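Long-range contacts in 3-hydroxyacyl-CoA dehydrogenase type-2 (Mycobacterium avium, PDB 3PPI), which probably catalyses the NAD-dependent oxidation of 3-hydroxyacyl-CoA and 2-methyl-3-hydroxybutyryl-CoA thioesters to their 3-oxo forms, as a short-chain dehydrogenase/reductase: residues Y106-H111 and A168-A173; D138-G143 and A189-V194; G196-A201 and G267-L272. All coordinates share one frame; numbering follows the deposited sequence.

Contact 1. Residues Y106-H111 and A168-A173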
loop_
_atom_site.group_PDB
_atom_site.type_symbol
_atom_site.label_atom_id
_atom_site.label_comp_id
_atom_site.label_asym_id
_atom_site.label_seq_id
_atom_site.Cartn_x
_atom_site.Cartn_y
_atom_site.Cartn_z
ATOM N N TYR A 106 3.526 22.153 -17.963
ATOM C CA TYR A 106 4.025 21.446 -16.792
ATOM C C TYR A 106 3.923 22.262 -15.513
ATOM O O TYR A 106 4.088 23.470 -15.531
ATOM C CB TYR A 106 5.493 21.105 -17.007
ATOM C CG TYR A 106 5.762 20.331 -18.271
ATOM C CD1 TYR A 106 5.423 18.996 -18.357
ATOM C CD2 TYR A 106 6.332 20.940 -19.385
ATOM C CE1 TYR A 106 5.658 18.268 -19.501
ATOM C CE2 TYR A 106 6.571 20.223 -20.546
ATOM C CZ TYR A 106 6.228 18.879 -20.592
ATOM O OH TYR A 106 6.437 18.134 -21.710
ATOM N N ALA A 107 3.675 21.586 -14.396
ATOM C CA ALA A 107 3.773 22.225 -13.091
ATOM C C ALA A 107 4.344 21.227 -12.094
ATOM O O ALA A 107 4.080 20.026 -12.187
ATOM C CB ALA A 107 2.413 22.733 -12.632
ATOM N N VAL A 108 5.153 21.733 -11.164
ATOM C CA VAL A 108 5.602 20.958 -10.025
ATOM C C VAL A 108 5.124 21.706 -8.782
ATOM O O VAL A 108 5.500 22.851 -8.567
ATOM C CB VAL A 108 7.154 20.765 -10.031
ATOM C CG1 VAL A 108 7.579 19.940 -8.844
ATOM C CG2 VAL A 108 7.628 20.113 -11.375
ATOM N N VAL A 109 4.266 21.068 -7.989
ATOM C CA VAL A 109 3.652 21.694 -6.816
ATOM C C VAL A 109 4.515 21.338 -5.612
ATOM O O VAL A 109 4.379 20.264 -5.036
ATOM C CB VAL A 109 2.199 21.216 -6.641
ATOM C CG1 VAL A 109 1.502 21.982 -5.522
ATOM C CG2 VAL A 109 1.435 21.362 -7.940
ATOM N N ALA A 110 5.437 22.219 -5.255
ATOM C CA ALA A 110 6.492 21.871 -4.312
ATOM C C ALA A 110 6.590 22.816 -3.129
ATOM O O ALA A 110 7.620 22.849 -2.473
ATOM C CB ALA A 110 7.848 21.802 -5.044
ATOM N N HIS A 111 5.543 23.589 -2.854
ATOM C CA HIS A 111 5.546 24.439 -1.668
ATOM C C HIS A 111 5.657 23.571 -0.408
ATOM O O HIS A 111 4.949 22.566 -0.255
ATOM C CB HIS A 111 4.351 25.414 -1.630
ATOM C CG HIS A 111 3.004 24.767 -1.715
ATOM N ND1 HIS A 111 2.433 24.390 -2.911
ATOM C CD2 HIS A 111 2.091 24.473 -0.755
ATOM C CE1 HIS A 111 1.241 23.865 -2.683
ATOM N NE2 HIS A 111 1.016 23.888 -1.381
ATOM N N ALA A 168 2.033 17.492 -18.120
ATOM C CA ALA A 168 2.200 16.659 -16.934
ATOM C C ALA A 168 2.340 17.489 -15.675
ATOM O O ALA A 168 2.909 18.586 -15.703
ATOM C CB ALA A 168 3.418 15.731 -17.089
ATOM N N LEU A 169 1.811 16.949 -14.580
ATOM C CA LEU A 169 1.891 17.562 -13.265
ATOM C C LEU A 169 2.660 16.634 -12.332
ATOM O O LEU A 169 2.548 15.419 -12.442
ATOM C CB LEU A 169 0.507 17.783 -12.674
ATOM C CG LEU A 169 -0.505 18.587 -13.473
ATOM C CD1 LEU A 169 -1.851 18.645 -12.706
ATOM C CD2 LEU A 169 0.044 19.957 -13.800
ATOM N N VAL A 170 3.443 17.237 -11.438
ATOM C CA VAL A 170 4.083 16.560 -10.334
ATOM C C VAL A 170 3.605 17.251 -9.068
ATOM O O VAL A 170 3.801 18.452 -8.904
ATOM C CB VAL A 170 5.618 16.628 -10.423
ATOM C CG1 VAL A 170 6.283 15.977 -9.210
ATOM C CG2 VAL A 170 6.078 15.936 -11.708
ATOM N N LEU A 171 2.945 16.486 -8.202
ATOM C CA LEU A 171 2.550 16.966 -6.886
ATOM C C LEU A 171 3.589 16.479 -5.862
ATOM O O LEU A 171 4.342 15.523 -6.127
ATOM C CB LEU A 171 1.167 16.448 -6.529
ATOM C CG LEU A 171 0.092 16.392 -7.637
ATOM C CD1 LEU A 171 -1.217 15.813 -7.072
ATOM C CD2 LEU A 171 -0.134 17.769 -8.251
ATOM N N THR A 172 3.644 17.136 -4.708
ATOM C CA THR A 172 4.554 16.737 -3.647
ATOM C C THR A 172 3.751 16.327 -2.407
ATOM O O THR A 172 2.970 17.107 -1.848
ATOM C CB THR A 172 5.566 17.828 -3.289
ATOM O OG1 THR A 172 6.215 18.315 -4.472
ATOM C CG2 THR A 172 6.637 17.276 -2.321
ATOM N N ALA A 173 3.945 15.081 -1.998
ATOM C CA ALA A 173 3.375 14.581 -0.774
ATOM C C ALA A 173 4.476 14.508 0.280
ATOM O O ALA A 173 5.206 15.489 0.501
ATOM C CB ALA A 173 2.748 13.236 -1.026
#
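Y106-V109 and A168-T172 are neighbouring parallel strands at the centre of the Rossmann-type sheet of a short-chain dehydrogenase/reductase, joined through helix 130-156 in a beta-alpha-beta crossover. Their axes run 4.7 Å apart and only 2° from exactly parallel. Backbone bonds tie them unevenly. The first, A107 N to A168 O at 3.4 Å, is weak; V170 N to A107 O, at 3.0 Å, and V109 N to V170 O, at 2.8 Å, are firm and nearly straight. Between them, A107 O and V170 O also receive CA-H...O contacts from L169 and V108.

On the face carrying Y106, V108, A168 and V170, turned to helix 249-261, the Y106 ring has A168 O at its edge, near its plane, and CD1 meets A168 CB at 4.0 Å. V108 and V170 stand side by side pointing the same way, and V108 CG2 rests against V170 CB. Beyond the ring, Y106 OH bonds Q27 O. On the other face leucine ends lean toward the first strand: L169 CD2 bends back to A107 CB, 3.8 Å away, and L171 CD2 meets V109 CG2. Helix 130-156 covers A107 and V109, while helix 185-205 covers L171.

At the C-terminal end a side chain joins in. T172 OG1 stands beside its own backbone N (chi1 -51°), which swings the hydroxyl across to the preceding strand. There it donates to V109 O at 2.7 Å, approaching from above the carbonyl plane, 39° out of it.

Contact 2. Residues D138-G143 and A189-V194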
loop_
_atom_site.group_PDB
_atom_site.type_symbol
_atom_site.label_atom_id
_atom_site.label_comp_id
_atom_site.label_asym_id
_atom_site.label_seq_id
_atom_site.Cartn_x
_atom_site.Cartn_y
_atom_site.Cartn_z
ATOM N N ASP A 138 -5.372 23.252 4.526
ATOM C CA ASP A 138 -5.535 24.346 3.555
ATOM C C ASP A 138 -4.285 24.562 2.683
ATOM O O ASP A 138 -4.394 24.664 1.473
ATOM C CB ASP A 138 -5.874 25.676 4.232
ATOM C CG ASP A 138 -7.313 25.748 4.759
ATOM O OD1 ASP A 138 -8.204 24.977 4.335
ATOM O OD2 ASP A 138 -7.550 26.603 5.629
ATOM N N LEU A 139 -3.110 24.598 3.302
ATOM C CA LEU A 139 -1.875 24.884 2.584
ATOM C C LEU A 139 -1.449 23.708 1.690
ATOM O O LEU A 139 -1.162 23.903 0.505
ATOM C CB LEU A 139 -0.742 25.210 3.571
ATOM C CG LEU A 139 0.625 25.558 2.963
ATOM C CD1 LEU A 139 0.476 26.745 2.001
ATOM C CD2 LEU A 139 1.667 25.877 4.044
ATOM N N TYR A 140 -1.413 22.496 2.257
ATOM C CA TYR A 140 -0.798 21.344 1.587
ATOM C C TYR A 140 -1.739 20.537 0.703
ATOM O O TYR A 140 -1.300 19.977 -0.321
ATOM C CB TYR A 140 -0.096 20.423 2.603
ATOM C CG TYR A 140 1.035 21.121 3.278
ATOM C CD1 TYR A 140 2.182 21.449 2.569
ATOM C CD2 TYR A 140 0.942 21.526 4.614
ATOM C CE1 TYR A 140 3.227 22.150 3.179
ATOM C CE2 TYR A 140 1.971 22.206 5.223
ATOM C CZ TYR A 140 3.118 22.512 4.500
ATOM O OH TYR A 140 4.144 23.223 5.077
ATOM N N LEU A 141 -3.014 20.453 1.097
ATOM C CA LEU A 141 -4.007 19.717 0.316
ATOM C C LEU A 141 -4.828 20.682 -0.553
ATOM O O LEU A 141 -4.767 20.602 -1.785
ATOM C CB LEU A 141 -4.900 18.866 1.220
ATOM C CG LEU A 141 -5.968 18.012 0.537
ATOM C CD1 LEU A 141 -5.373 17.203 -0.651
ATOM C CD2 LEU A 141 -6.622 17.092 1.566
ATOM N N ASN A 142 -5.593 21.588 0.057
ATOM C CA ASN A 142 -6.401 22.543 -0.738
ATOM C C ASN A 142 -5.521 23.358 -1.698
ATOM O O ASN A 142 -5.872 23.538 -2.859
ATOM C CB ASN A 142 -7.261 23.495 0.133
ATOM C CG ASN A 142 -8.327 22.763 0.941
ATOM O OD1 ASN A 142 -8.472 21.580 0.821
ATOM N ND2 ASN A 142 -9.054 23.479 1.781
ATOM N N GLY A 143 -4.372 23.829 -1.221
ATOM C CA GLY A 143 -3.445 24.573 -2.071
ATOM C C GLY A 143 -2.978 23.769 -3.280
ATOM O O GLY A 143 -2.926 24.279 -4.402
ATOM N N ALA A 189 -2.300 13.695 7.497
ATOM C CA ALA A 189 -3.610 13.756 6.820
ATOM C C ALA A 189 -3.539 14.517 5.488
ATOM O O ALA A 189 -4.007 14.031 4.449
ATOM C CB ALA A 189 -4.641 14.388 7.759
ATOM N N ALA A 190 -2.906 15.676 5.515
ATOM C CA ALA A 190 -2.801 16.530 4.329
ATOM C C ALA A 190 -2.037 15.822 3.220
ATOM O O ALA A 190 -2.471 15.779 2.075
ATOM C CB ALA A 190 -2.127 17.830 4.685
ATOM N N LYS A 191 -0.927 15.214 3.574
ATOM C CA LYS A 191 -0.077 14.558 2.582
ATOM C C LYS A 191 -0.658 13.240 2.079
ATOM O O LYS A 191 -0.489 12.885 0.899
ATOM C CB LYS A 191 1.316 14.402 3.184
ATOM C CG LYS A 191 2.009 15.778 3.450
ATOM C CD LYS A 191 2.153 16.605 2.160
ATOM C CE LYS A 191 3.296 17.688 2.230
ATOM N NZ LYS A 191 3.643 18.255 0.869
ATOM N N ALA A 192 -1.364 12.523 2.951
ATOM C CA ALA A 192 -2.151 11.353 2.525
ATOM C C ALA A 192 -3.240 11.746 1.521
ATOM O O ALA A 192 -3.499 11.032 0.529
ATOM C CB ALA A 192 -2.734 10.606 3.748
ATOM N N GLY A 193 -3.863 12.893 1.752
ATOM C CA GLY A 193 -4.825 13.438 0.799
ATOM C C GLY A 193 -4.198 13.637 -0.579
ATOM O O GLY A 193 -4.792 13.262 -1.588
ATOM N N VAL A 194 -3.001 14.218 -0.631
ATOM C CA VAL A 194 -2.271 14.381 -1.902
ATOM C C VAL A 194 -1.926 13.037 -2.572
ATOM O O VAL A 194 -2.130 12.831 -3.786
ATOM C CB VAL A 194 -0.984 15.233 -1.703
ATOM C CG1 VAL A 194 -0.160 15.287 -2.998
ATOM C CG2 VAL A 194 -1.368 16.660 -1.293
HETATM O O HOH W 1 1.582 19.615 -0.318
#
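Y140 and L141 pack against A190, K191, G193 and V194 where helices 130-156 and 185-205 run side by side, the pair that in short-chain dehydrogenase/reductases carries the dimer interface and much of the active site. The segment axes approach to 8.2 Å and cross at 16°.

The apolar contacts are small. Y140 CB meets A190 CB at 3.9 Å, bringing the backbones close. L141 CG is anti to its backbone N (chi1 -179°), which lays the side chain along the neighbouring helix: CD1 sits 3.8 Å from V194 N, and CD2 lies over the CA of G193, whose lack of a side chain gives the leucine its seat. L141 also packs on I137 of the second subunit, as A192 does on G196 of that subunit. V194 CG2 touches Y140 O at 3.5 Å.

Backbone geometry adds a wider turn. G143 N bonds D138 O at 2.8 Å, a pi-type turn centred on the residues that face the other helix.

Polar and aromatic contacts meet at K191. Its CB points away from Y140, but a bend at chi2 (-59°) brings the chain back, so that NZ ends 3.9 Å from Y140 CD1, oblique to the ring. The other side of that ring has L139 CG over its centre, and its OH is held by G112 O. K191 NZ donates to T172 O, and the lysine corresponds in sequence to that of the family's Tyr-x-x-x-Lys motif. Water 1 continues the chain, consistent with the proton relay proposed for relatives: it lies 2.7 Å from K191 NZ and 2.9 Å from Y140 O, accepting from the lysine and bonding the carbonyl.

Contact 3. Residues G196-A201 and G267-L272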
loop_
_atom_site.group_PDB
_atom_site.type_symbol
_atom_site.label_atom_id
_atom_site.label_comp_id
_atom_site.label_asym_id
_atom_site.label_seq_id
_atom_site.Cartn_x
_atom_site.Cartn_y
_atom_site.Cartn_z
ATOM N N GLY A 196 -3.570 10.209 -2.268
ATOM C CA GLY A 196 -4.813 9.628 -2.819
ATOM C C GLY A 196 -5.383 10.378 -4.026
ATOM O O GLY A 196 -6.033 9.811 -4.906
ATOM N N LEU A 197 -5.125 11.668 -4.063
ATOM C CA LEU A 197 -5.534 12.509 -5.178
ATOM C C LEU A 197 -4.856 12.069 -6.492
ATOM O O LEU A 197 -5.429 12.229 -7.567
ATOM C CB LEU A 197 -5.170 13.966 -4.865
ATOM C CG LEU A 197 -5.376 15.021 -5.942
ATOM C CD1 LEU A 197 -6.836 15.002 -6.404
ATOM C CD2 LEU A 197 -4.958 16.382 -5.393
ATOM N N THR A 198 -3.658 11.501 -6.380
ATOM C CA THR A 198 -2.823 11.230 -7.547
ATOM C C THR A 198 -3.516 10.368 -8.601
ATOM O O THR A 198 -3.663 10.807 -9.749
ATOM C CB THR A 198 -1.473 10.615 -7.129
ATOM O OG1 THR A 198 -0.891 11.422 -6.094
ATOM C CG2 THR A 198 -0.493 10.551 -8.346
ATOM N N ILE A 199 -3.974 9.170 -8.232
ATOM C CA ILE A 199 -4.628 8.271 -9.201
ATOM C C ILE A 199 -5.968 8.844 -9.698
ATOM O O ILE A 199 -6.321 8.686 -10.878
ATOM C CB ILE A 199 -4.781 6.812 -8.683
ATOM C CG1 ILE A 199 -5.287 5.873 -9.788
ATOM C CG2 ILE A 199 -5.689 6.735 -7.424
ATOM C CD1 ILE A 199 -4.360 5.810 -11.038
ATOM N N ALA A 200 -6.689 9.545 -8.822
ATOM C CA ALA A 200 -7.990 10.109 -9.189
ATOM C C ALA A 200 -7.817 11.224 -10.232
ATOM O O ALA A 200 -8.548 11.275 -11.209
ATOM C CB ALA A 200 -8.739 10.634 -7.927
ATOM N N ALA A 201 -6.851 12.116 -9.996
ATOM C CA ALA A 201 -6.501 13.179 -10.939
ATOM C C ALA A 201 -5.961 12.642 -12.271
ATOM O O ALA A 201 -6.355 13.125 -13.339
ATOM C CB ALA A 201 -5.483 14.133 -10.294
ATOM N N GLY A 267 -0.317 8.373 -12.659
ATOM C CA GLY A 267 -1.043 8.004 -11.457
ATOM C C GLY A 267 -0.238 7.319 -10.370
ATOM O O GLY A 267 -0.779 6.544 -9.587
ATOM N N GLU A 268 1.054 7.594 -10.326
ATOM C CA GLU A 268 1.984 6.903 -9.454
ATOM C C GLU A 268 2.532 7.842 -8.393
ATOM O O GLU A 268 2.709 9.038 -8.620
ATOM C CB GLU A 268 3.117 6.294 -10.309
ATOM C CG GLU A 268 4.404 5.821 -9.573
ATOM C CD GLU A 268 4.160 4.695 -8.561
ATOM O OE1 GLU A 268 2.989 4.473 -8.119
ATOM O OE2 GLU A 268 5.153 4.039 -8.180
ATOM N N VAL A 269 2.778 7.288 -7.218
ATOM C CA VAL A 269 3.471 7.990 -6.150
ATOM C C VAL A 269 4.867 7.385 -5.991
ATOM O O VAL A 269 5.007 6.172 -5.755
ATOM C CB VAL A 269 2.734 7.873 -4.818
ATOM C CG1 VAL A 269 3.514 8.633 -3.733
ATOM C CG2 VAL A 269 1.316 8.427 -4.947
ATOM N N MET A 270 5.882 8.225 -6.151
ATOM C CA MET A 270 7.278 7.805 -6.052
ATOM C C MET A 270 7.850 8.198 -4.694
ATOM O O MET A 270 8.010 9.391 -4.400
ATOM C CB MET A 270 8.119 8.484 -7.133
ATOM C CG MET A 270 9.593 8.128 -7.046
ATOM S SD MET A 270 10.703 9.232 -7.956
ATOM C CE MET A 270 10.214 8.938 -9.624
ATOM N N ARG A 271 8.177 7.202 -3.875
ATOM C CA ARG A 271 8.903 7.447 -2.624
ATOM C C ARG A 271 10.351 7.797 -2.927
ATOM O O ARG A 271 11.023 7.065 -3.659
ATOM C CB ARG A 271 8.864 6.219 -1.699
ATOM C CG ARG A 271 7.472 5.768 -1.245
ATOM C CD ARG A 271 7.542 4.589 -0.257
ATOM N NE ARG A 271 8.232 4.984 0.978
ATOM C CZ ARG A 271 7.730 4.953 2.211
ATOM N NH1 ARG A 271 6.528 4.464 2.463
ATOM N NH2 ARG A 271 8.478 5.377 3.229
ATOM N N LEU A 272 10.826 8.900 -2.363
ATOM C CA LEU A 272 12.208 9.376 -2.583
ATOM C C LEU A 272 12.816 9.633 -1.203
ATOM O O LEU A 272 12.684 10.726 -0.655
ATOM C CB LEU A 272 12.192 10.650 -3.421
ATOM C CG LEU A 272 13.530 11.203 -3.888
ATOM C CD1 LEU A 272 14.160 10.230 -4.871
ATOM C CD2 LEU A 272 13.371 12.615 -4.499
#
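T198 and I199, adjacent on helix 185-205, meet the turn that leads into the last strand of the sheet. T198 comes first, its side chain pointing at the turn and its two branches doing different work. CG2, anti to the backbone N, reaches the backbone of G267 and E268, 3.8 Å from G267 C and 3.6 Å from E268 O. The hydroxyl goes the other way: with chi1 at -50°, OG1 stands beside the backbone N, where V194 O and I195 O of its own helix can only share its one proton, and it is also hydrogen-bonded with T214 OG1 of the neighbouring strand. It passes V269 CG2 at 3.9 Å, where the threonine and valine side chains are set at a slant to each other, so that a polar atom already engaged by hydrogen bonds faces a methyl.

I199 follows and closes over the glycine. Its CD1 lies 3.9 Å from G267 O and 4.0 Å from G267 CA, near enough because G267 has no side chain; phi there is positive, at 61°, and the chain turns. The same carbonyl, G267 O, is bonded by R277 NH2 of the third subunit, while I199 also packs on Y178 of the second.

Beyond the turn, E268 OE2 bonds R271 N of the third subunit and the reverse bond is made as well. The whole is a helix of the Rossmann fold covering one face of the sheet and meeting the turn before its edge strand 269-272, in the tetrameric assembly common among short-chain dehydrogenases.

In the fold
Following the chain from the N terminus, the first strand to enter a contact is 103-109, then come helix 130-156, strand 167-172 and helix 185-205, and finally strand 269-272. Contact 1 closes the loop from 106-111 to 168-173, and contact 2 the one from 138-143 to 189-194; their segments alternate, so the two cross. H111 NE2 bonds L139 O, and the lysine of contact 2 reaches the end of strand 167-172, which ties the strand ends to the helix pair. Contact 3 opens only after both have closed and continues from contact 2 on helix 185-205; L171 CD1 against L197 CD2 links contact 1 to contact 3. Together they join the sheet centre, the two flanking helices and the last edge strand.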